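Local coordinates for protein prephenate dehydratase (Chlorobium tepidum TLS, PDB 2QMX) that catalyses the dehydration and decarboxylation of prephenate to phenylpyruvate and is inhibited by L-phenylalanine, probably by an allosteric shift to a closed state, at residues V74-E79 with G276-V281; E85-G90 with L159-E164. One frame throughout, in Å; residues are numbered along the deposited sequence.

Contact 1: residues V74-E79 with G276-V281; sequences VVILAE and GSYGVV
Glu79 and Val280 form a parallel pair between two strand segments whose axes come within 4.7 Å and run 28° apart. The amide Glu79 N donates to Gly279 O at 3.0 Å, and Glu79 O accepts the almost straight N-H of Val281, with Val281 N also 3.0 Å away. Both backbone polar atoms of Glu79 are therefore used in this pairing. Toward Ile76 the strands stay adjacent, its CA 4.9 Å from the CA of Gly276, and Ile76 bonds by its backbone to Leu275; between, Leu77 and Ala78 both face Cys178 of strand 173-181, which makes a classic beta bulge on the side of strand 74-83 turned from residues 276-281. Beside that bulge Tyr278 CB rests on the backbone, 3.5 Å from Leu77 C.

This pairing is a seam in a continuous mixed sheet. Strand 74-83, with 173-181 on its far side, belongs to the prephenate dehydratase family region, whereas strand 271-281 continues on its other side to strand 195-208 and the remaining strands associated with the ACT region.

Ile76 lies against one face of the Tyr278 ring, although its modelled distances are too short for the details to be trusted. Glu79 comes to the ring edge instead: its CD lies in the ring plane, 3.7 Å from Tyr278 CE2, with the carboxylate turned 77° from that plane. CG of Glu79 stands between its own N and carbonyl carbon (chi1 60°), a position that brings it within 3.9 Å of Val280 CG2, and the extended chain carries the carboxylate onward. There OE1 forms salt bridges to Lys200 and Arg175, two positive partners that would probably keep it ionised. Tyr278 OH hydrogen-bonds Ser202 OG, while Phe177 meets the ring edge-to-face.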
ATOM      1  N   VAL A  74      19.798  11.535   0.460  1.00 53.02           N
ATOM      2  CA  VAL A  74      19.968  10.190   0.112  1.00 54.31           C
ATOM      3  C   VAL A  74      19.886  10.154  -1.433  1.00 55.33           C
ATOM      4  O   VAL A  74      19.488  11.156  -2.034  1.00 55.89           O
ATOM      5  CB  VAL A  74      18.858   9.470   0.899  1.00 54.62           C
ATOM      6  CG1 VAL A  74      17.903   8.746   0.058  1.00 54.28           C
ATOM      7  CG2 VAL A  74      19.466   8.679   2.092  1.00 54.99           C
ATOM      8  N   VAL A  75      20.303   9.057  -2.068  1.00 55.91           N
ATOM      9  CA  VAL A  75      20.250   8.909  -3.536  1.00 57.10           C
ATOM     10  C   VAL A  75      20.067   7.418  -3.920  1.00 58.26           C
ATOM     11  O   VAL A  75      20.834   6.537  -3.410  1.00 59.13           O
ATOM     12  CB  VAL A  75      21.616   9.411  -4.204  1.00 57.07           C
ATOM     13  CG1 VAL A  75      22.773   8.439  -3.985  1.00 54.98           C
ATOM     14  CG2 VAL A  75      21.441   9.595  -5.683  1.00 58.00           C
ATOM     15  N   ILE A  76      19.150   7.134  -4.850  1.00 57.38           N
ATOM     16  CA  ILE A  76      19.074   5.780  -5.368  1.00 57.05           C
ATOM     17  C   ILE A  76      20.179   5.333  -6.334  1.00 56.64           C
ATOM     18  O   ILE A  76      20.558   6.030  -7.290  1.00 58.43           O
ATOM     19  CB  ILE A  76      17.625   5.289  -5.775  1.00 57.87           C
ATOM     20  CG1 ILE A  76      17.680   4.424  -7.018  1.00 58.65           C
ATOM     21  CG2 ILE A  76      16.514   6.343  -5.765  1.00 55.28           C
ATOM     22  CD1 ILE A  76      17.164   3.058  -6.743  1.00 62.19           C
ATOM     23  N   LEU A  77      20.694   4.159  -6.062  1.00 54.76           N
ATOM     24  CA  LEU A  77      21.784   3.569  -6.771  1.00 51.97           C
ATOM     25  C   LEU A  77      21.356   2.330  -7.575  1.00 51.97           C
ATOM     26  O   LEU A  77      22.065   1.905  -8.474  1.00 52.50           O
ATOM     27  CB  LEU A  77      22.767   3.095  -5.717  1.00 51.73           C
ATOM     28  CG  LEU A  77      23.682   4.040  -4.949  1.00 53.08           C
ATOM     29  CD1 LEU A  77      24.936   3.227  -4.450  1.00 54.59           C
ATOM     30  CD2 LEU A  77      24.125   5.272  -5.775  1.00 49.04           C
ATOM     31  N   ALA A  78      20.202   1.725  -7.278  1.00 51.94           N
ATOM     32  CA  ALA A  78      19.793   0.546  -8.038  1.00 52.24           C
ATOM     33  C   ALA A  78      18.442   0.274  -7.676  1.00 51.82           C
ATOM     34  O   ALA A  78      18.037   0.701  -6.615  1.00 54.48           O
ATOM     35  CB  ALA A  78      20.687  -0.731  -7.673  1.00 53.09           C
ATOM     36  N   GLU A  79      17.705  -0.437  -8.516  1.00 52.21           N
ATOM     37  CA  GLU A  79      16.426  -0.976  -8.069  1.00 53.05           C
ATOM     38  C   GLU A  79      16.514  -2.493  -8.077  1.00 53.39           C
ATOM     39  O   GLU A  79      17.331  -3.129  -8.814  1.00 53.06           O
ATOM     40  CB  GLU A  79      15.230  -0.518  -8.952  1.00 53.29           C
ATOM     41  CG  GLU A  79      15.403  -0.957 -10.454  1.00 54.49           C
ATOM     42  CD  GLU A  79      14.392  -0.387 -11.388  1.00 53.38           C
ATOM     43  OE1 GLU A  79      13.280  -0.013 -10.946  1.00 52.93           O
ATOM     44  OE2 GLU A  79      14.705  -0.387 -12.596  1.00 57.13           O
ATOM     45  N   GLY A 276      17.486   9.822  -8.304  1.00 55.32           N
ATOM     46  CA  GLY A 276      18.715   9.174  -8.854  1.00 55.23           C
ATOM     47  C   GLY A 276      18.512   8.610 -10.236  1.00 54.29           C
ATOM     48  O   GLY A 276      17.410   8.500 -10.669  1.00 55.83           O
ATOM     49  N   SER A 277      19.580   8.342 -10.949  1.00 55.10           N
ATOM     50  CA  SER A 277      19.593   7.516 -12.155  1.00 56.51           C
ATOM     51  C   SER A 277      20.279   6.227 -11.785  1.00 55.77           C
ATOM     52  O   SER A 277      21.346   6.269 -11.220  1.00 55.71           O
ATOM     53  CB  SER A 277      20.399   8.181 -13.286  1.00 56.90           C
ATOM     54  OG  SER A 277      19.965   9.521 -13.512  1.00 60.09           O
ATOM     55  N   TYR A 278      19.697   5.096 -12.150  1.00 55.44           N
ATOM     56  CA  TYR A 278      20.087   3.758 -11.611  1.00 55.24           C
ATOM     57  C   TYR A 278      19.681   2.592 -12.531  1.00 54.62           C
ATOM     58  O   TYR A 278      18.757   2.703 -13.307  1.00 56.58           O
ATOM     59  CB  TYR A 278      19.420   3.522 -10.240  1.00 54.00           C
ATOM     60  CG  TYR A 278      17.934   3.788 -10.277  1.00 53.08           C
ATOM     61  CD1 TYR A 278      17.434   5.043  -9.874  1.00 48.86           C
ATOM     62  CD2 TYR A 278      17.012   2.776 -10.700  1.00 51.32           C
ATOM     63  CE1 TYR A 278      16.008   5.293  -9.875  1.00 53.74           C
ATOM     64  CE2 TYR A 278      15.582   3.023 -10.764  1.00 51.24           C
ATOM     65  CZ  TYR A 278      15.125   4.294 -10.369  1.00 52.94           C
ATOM     66  OH  TYR A 278      13.825   4.575 -10.373  1.00 54.89           O
ATOM     67  N   GLY A 279      20.365   1.478 -12.413  1.00 55.42           N
ATOM     68  CA  GLY A 279      20.143   0.285 -13.219  1.00 55.61           C
ATOM     69  C   GLY A 279      19.501  -0.738 -12.297  1.00 55.74           C
ATOM     70  O   GLY A 279      18.984  -0.374 -11.230  1.00 55.86           O
ATOM     71  N   VAL A 280      19.486  -2.000 -12.717  1.00 54.93           N
ATOM     72  CA  VAL A 280      18.682  -2.991 -12.016  1.00 55.77           C
ATOM     73  C   VAL A 280      19.549  -4.158 -11.665  1.00 56.33           C
ATOM     74  O   VAL A 280      20.487  -4.536 -12.413  1.00 56.56           O
ATOM     75  CB  VAL A 280      17.389  -3.462 -12.827  1.00 56.79           C
ATOM     76  CG1 VAL A 280      17.800  -4.097 -14.129  1.00 56.45           C
ATOM     77  CG2 VAL A 280      16.424  -4.425 -11.970  1.00 53.25           C
ATOM     78  N   VAL A 281      19.262  -4.678 -10.491  1.00 56.95           N
ATOM     79  CA  VAL A 281      19.890  -5.894 -10.010  1.00 58.23           C
ATOM     80  C   VAL A 281      18.779  -6.960  -9.990  1.00 59.90           C
ATOM     81  O   VAL A 281      17.646  -6.726  -9.492  1.00 58.15           O
ATOM     82  CB  VAL A 281      20.593  -5.680  -8.619  1.00 57.85           C
ATOM     83  CG1 VAL A 281      20.883  -7.015  -7.910  1.00 56.35           C
ATOM     84  CG2 VAL A 281      21.853  -4.766  -8.790  1.00 56.42           C
TER

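Contact 2: residues E85-G90 with L159-E164; sequences EHCLLG and LDILKE
Leu89, Ile161 and Cys87 make one apolar cluster: Ile161 CG2 lies 3.9 Å from both Leu89 CD1 and Cys87 SG. That branch bridges the two because it stands anti to its own carbonyl carbon, with CG1 lodged between the backbone N and the carbonyl carbon (chi1 60°). Leu89 also meets Leu159 at about a right angle, CG to CB. On the other face Leu88 CD2 packs against Leu162 CB at 4.0 Å and Leu88 CB against Lys163 CB. The end of Leu162 reaches across to the neighbouring glycine, its CD2 3.4 Å from Gly90 N.

The backbones pair antiparallel, with a classic beta bulge at Leu162 and Lys163, which both face Leu88. Leu88 O receives a short bond from Leu162 N (2.7 Å), the donor tilted 29° from the carbonyl plane, and a weak one from Lys163 N. Leu88 N returns a nearly straight bond to Lys163 O at 2.9 Å. Past the bulge Gly90 and Asp160 exchange two N-H...O bonds.

At the polar edge, Glu85 OE2 and Glu164 OE1 are like charges 4.5 Å apart; Glu85 OE1 has a salt bridge to Lys83. Strand 160-163 is outermost within this chain in a five-stranded mixed sheet of the prephenate dehydratase region, 87-90 standing between it and 145-149, while helix 130-139 packs on Leu159 and helix 151-156 touches Cys87 and Glu164.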
ATOM      1  N   GLU A  85       6.891 -14.862  -2.560  1.00 64.27           N
ATOM      2  CA  GLU A  85       6.240 -16.162  -2.656  1.00 65.66           C
ATOM      3  C   GLU A  85       6.212 -16.918  -1.316  1.00 64.79           C
ATOM      4  O   GLU A  85       7.235 -17.237  -0.769  1.00 65.03           O
ATOM      5  CB  GLU A  85       6.862 -16.998  -3.784  1.00 65.99           C
ATOM      6  CG  GLU A  85       8.404 -16.882  -3.988  1.00 66.56           C
ATOM      7  CD  GLU A  85       8.956 -18.134  -4.766  1.00 69.04           C
ATOM      8  OE1 GLU A  85       8.529 -18.350  -5.958  1.00 67.92           O
ATOM      9  OE2 GLU A  85       9.782 -18.920  -4.157  1.00 71.62           O
ATOM     10  N   HIS A  86       5.038 -17.203  -0.784  1.00 64.65           N
ATOM     11  CA  HIS A  86       4.981 -17.789   0.511  1.00 64.51           C
ATOM     12  C   HIS A  86       5.294 -19.221   0.447  1.00 64.77           C
ATOM     13  O   HIS A  86       4.942 -19.888  -0.529  1.00 65.13           O
ATOM     14  CB  HIS A  86       3.645 -17.555   1.154  1.00 64.40           C
ATOM     15  CG  HIS A  86       3.388 -16.109   1.411  1.00 66.45           C
ATOM     16  ND1 HIS A  86       4.406 -15.231   1.734  1.00 66.33           N
ATOM     17  CD2 HIS A  86       2.248 -15.376   1.360  1.00 66.20           C
ATOM     18  CE1 HIS A  86       3.893 -14.019   1.880  1.00 69.04           C
ATOM     19  NE2 HIS A  86       2.589 -14.079   1.660  1.00 65.70           N
ATOM     20  N   CYS A  87       6.014 -19.684   1.471  1.00 64.54           N
ATOM     21  CA  CYS A  87       6.147 -21.105   1.724  1.00 64.45           C
ATOM     22  C   CYS A  87       5.485 -21.429   3.021  1.00 64.04           C
ATOM     23  O   CYS A  87       5.570 -20.680   4.000  1.00 63.51           O
ATOM     24  CB  CYS A  87       7.609 -21.565   1.777  1.00 64.73           C
ATOM     25  SG  CYS A  87       8.542 -21.228   0.273  1.00 67.43           S
ATOM     26  N   LEU A  88       4.816 -22.576   3.014  1.00 64.59           N
ATOM     27  CA  LEU A  88       4.303 -23.168   4.222  1.00 63.85           C
ATOM     28  C   LEU A  88       5.410 -24.083   4.686  1.00 64.28           C
ATOM     29  O   LEU A  88       6.028 -24.788   3.901  1.00 64.84           O
ATOM     30  CB  LEU A  88       3.030 -23.929   3.918  1.00 63.55           C
ATOM     31  CG  LEU A  88       2.525 -24.759   5.074  1.00 61.44           C
ATOM     32  CD1 LEU A  88       1.923 -23.878   6.117  1.00 59.23           C
ATOM     33  CD2 LEU A  88       1.516 -25.777   4.528  1.00 63.46           C
ATOM     34  N   LEU A  89       5.657 -24.078   5.974  1.00 64.32           N
ATOM     35  CA  LEU A  89       6.977 -24.345   6.431  1.00 64.13           C
ATOM     36  C   LEU A  89       6.852 -25.021   7.786  1.00 65.00           C
ATOM     37  O   LEU A  89       6.253 -24.449   8.715  1.00 64.58           O
ATOM     38  CB  LEU A  89       7.681 -22.995   6.551  1.00 64.38           C
ATOM     39  CG  LEU A  89       9.110 -22.636   6.107  1.00 65.04           C
ATOM     40  CD1 LEU A  89       9.645 -23.379   4.847  1.00 64.80           C
ATOM     41  CD2 LEU A  89       9.217 -21.112   5.976  1.00 62.78           C
ATOM     42  N   GLY A  90       7.406 -26.232   7.881  1.00 65.30           N
ATOM     43  CA  GLY A  90       7.307 -27.064   9.077  1.00 66.27           C
ATOM     44  C   GLY A  90       8.665 -27.521   9.575  1.00 66.99           C
ATOM     45  O   GLY A  90       9.690 -27.246   8.936  1.00 67.23           O
ATOM     46  N   LEU A 159      13.910 -25.313   8.614  1.00 64.44           N
ATOM     47  CA  LEU A 159      12.571 -25.855   8.407  1.00 64.87           C
ATOM     48  C   LEU A 159      12.503 -26.545   7.024  1.00 65.10           C
ATOM     49  O   LEU A 159      13.386 -26.290   6.187  1.00 65.51           O
ATOM     50  CB  LEU A 159      11.541 -24.695   8.526  1.00 64.49           C
ATOM     51  CG  LEU A 159      10.776 -24.328   9.834  1.00 64.80           C
ATOM     52  CD1 LEU A 159      11.147 -25.139  11.096  1.00 63.60           C
ATOM     53  CD2 LEU A 159      10.843 -22.843  10.165  1.00 61.79           C
ATOM     54  N   ASP A 160      11.499 -27.409   6.798  1.00 64.29           N
ATOM     55  CA  ASP A 160      11.149 -27.889   5.437  1.00 64.33           C
ATOM     56  C   ASP A 160       9.975 -27.119   4.824  1.00 64.16           C
ATOM     57  O   ASP A 160       9.069 -26.717   5.550  1.00 63.82           O
ATOM     58  CB  ASP A 160      10.838 -29.404   5.424  1.00 64.11           C
ATOM     59  CG  ASP A 160      11.959 -30.237   6.064  1.00 64.68           C
ATOM     60  OD1 ASP A 160      13.099 -29.694   6.161  1.00 65.22           O
ATOM     61  OD2 ASP A 160      11.707 -31.401   6.483  1.00 59.98           O
ATOM     62  N   ILE A 161      10.021 -26.908   3.500  1.00 64.14           N
ATOM     63  CA  ILE A 161       8.868 -26.424   2.714  1.00 64.44           C
ATOM     64  C   ILE A 161       7.847 -27.527   2.639  1.00 64.24           C
ATOM     65  O   ILE A 161       8.154 -28.639   2.171  1.00 64.24           O
ATOM     66  CB  ILE A 161       9.208 -25.950   1.209  1.00 64.66           C
ATOM     67  CG1 ILE A 161       9.827 -27.080   0.343  1.00 66.25           C
ATOM     68  CG2 ILE A 161      10.117 -24.689   1.184  1.00 63.67           C
ATOM     69  CD1 ILE A 161       8.830 -28.057  -0.402  1.00 68.39           C
ATOM     70  N   LEU A 162       6.640 -27.244   3.105  1.00 64.35           N
ATOM     71  CA  LEU A 162       5.555 -28.205   2.927  1.00 64.82           C
ATOM     72  C   LEU A 162       4.818 -27.929   1.632  1.00 65.21           C
ATOM     73  O   LEU A 162       4.277 -28.849   1.019  1.00 65.31           O
ATOM     74  CB  LEU A 162       4.594 -28.236   4.127  1.00 64.24           C
ATOM     75  CG  LEU A 162       4.827 -29.300   5.221  1.00 65.57           C
ATOM     76  CD1 LEU A 162       5.503 -30.571   4.678  1.00 66.71           C
ATOM     77  CD2 LEU A 162       5.623 -28.785   6.396  1.00 66.05           C
ATOM     78  N   LYS A 163       4.849 -26.663   1.201  1.00 66.31           N
ATOM     79  CA  LYS A 163       3.970 -26.148   0.157  1.00 66.97           C
ATOM     80  C   LYS A 163       4.476 -24.813  -0.384  1.00 67.68           C
ATOM     81  O   LYS A 163       4.576 -23.830   0.376  1.00 68.07           O
ATOM     82  CB  LYS A 163       2.586 -25.939   0.782  1.00 67.12           C
ATOM     83  CG  LYS A 163       1.415 -26.466  -0.003  1.00 70.01           C
ATOM     84  CD  LYS A 163       0.341 -27.103   0.918  1.00 71.96           C
ATOM     85  CE  LYS A 163      -1.057 -26.986   0.305  1.00 74.17           C
ATOM     86  NZ  LYS A 163      -1.212 -27.761  -0.965  1.00 75.25           N
ATOM     87  N   GLU A 164       4.751 -24.754  -1.695  1.00 68.32           N
ATOM     88  CA  GLU A 164       5.112 -23.496  -2.401  1.00 67.88           C
ATOM     89  C   GLU A 164       3.905 -22.787  -3.088  1.00 67.87           C
ATOM     90  O   GLU A 164       2.829 -23.382  -3.240  1.00 67.31           O
ATOM     91  CB  GLU A 164       6.312 -23.706  -3.354  1.00 67.45           C
ATOM     92  CG  GLU A 164       7.404 -24.641  -2.780  1.00 68.67           C
ATOM     93  CD  GLU A 164       8.832 -24.336  -3.264  1.00 69.13           C
ATOM     94  OE1 GLU A 164       9.339 -23.214  -2.982  1.00 69.29           O
ATOM     95  OE2 GLU A 164       9.456 -25.233  -3.904  1.00 69.22           O
TER

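Contact 1 and contact 2 lie on opposite sides of the chain's centre, 32 Å apart between centres and about 15 Å between nearest atoms, and do not touch. Strand 74-83 supplies one side of contact 1 and is followed in the chain by strand 87-90, one side of contact 2: the polypeptide thus passes from the nine-stranded sheet to the five-stranded one. In this family the active site is expected in the cleft between such lobes. A bound phenylalanine, the inhibitor, lies about 12 Å from the side chain of Tyr278 in contact 1. Contact 1 sits inside the sheet shared with the ACT-side strands, whereas contact 2 lies at the edge of the smaller sheet.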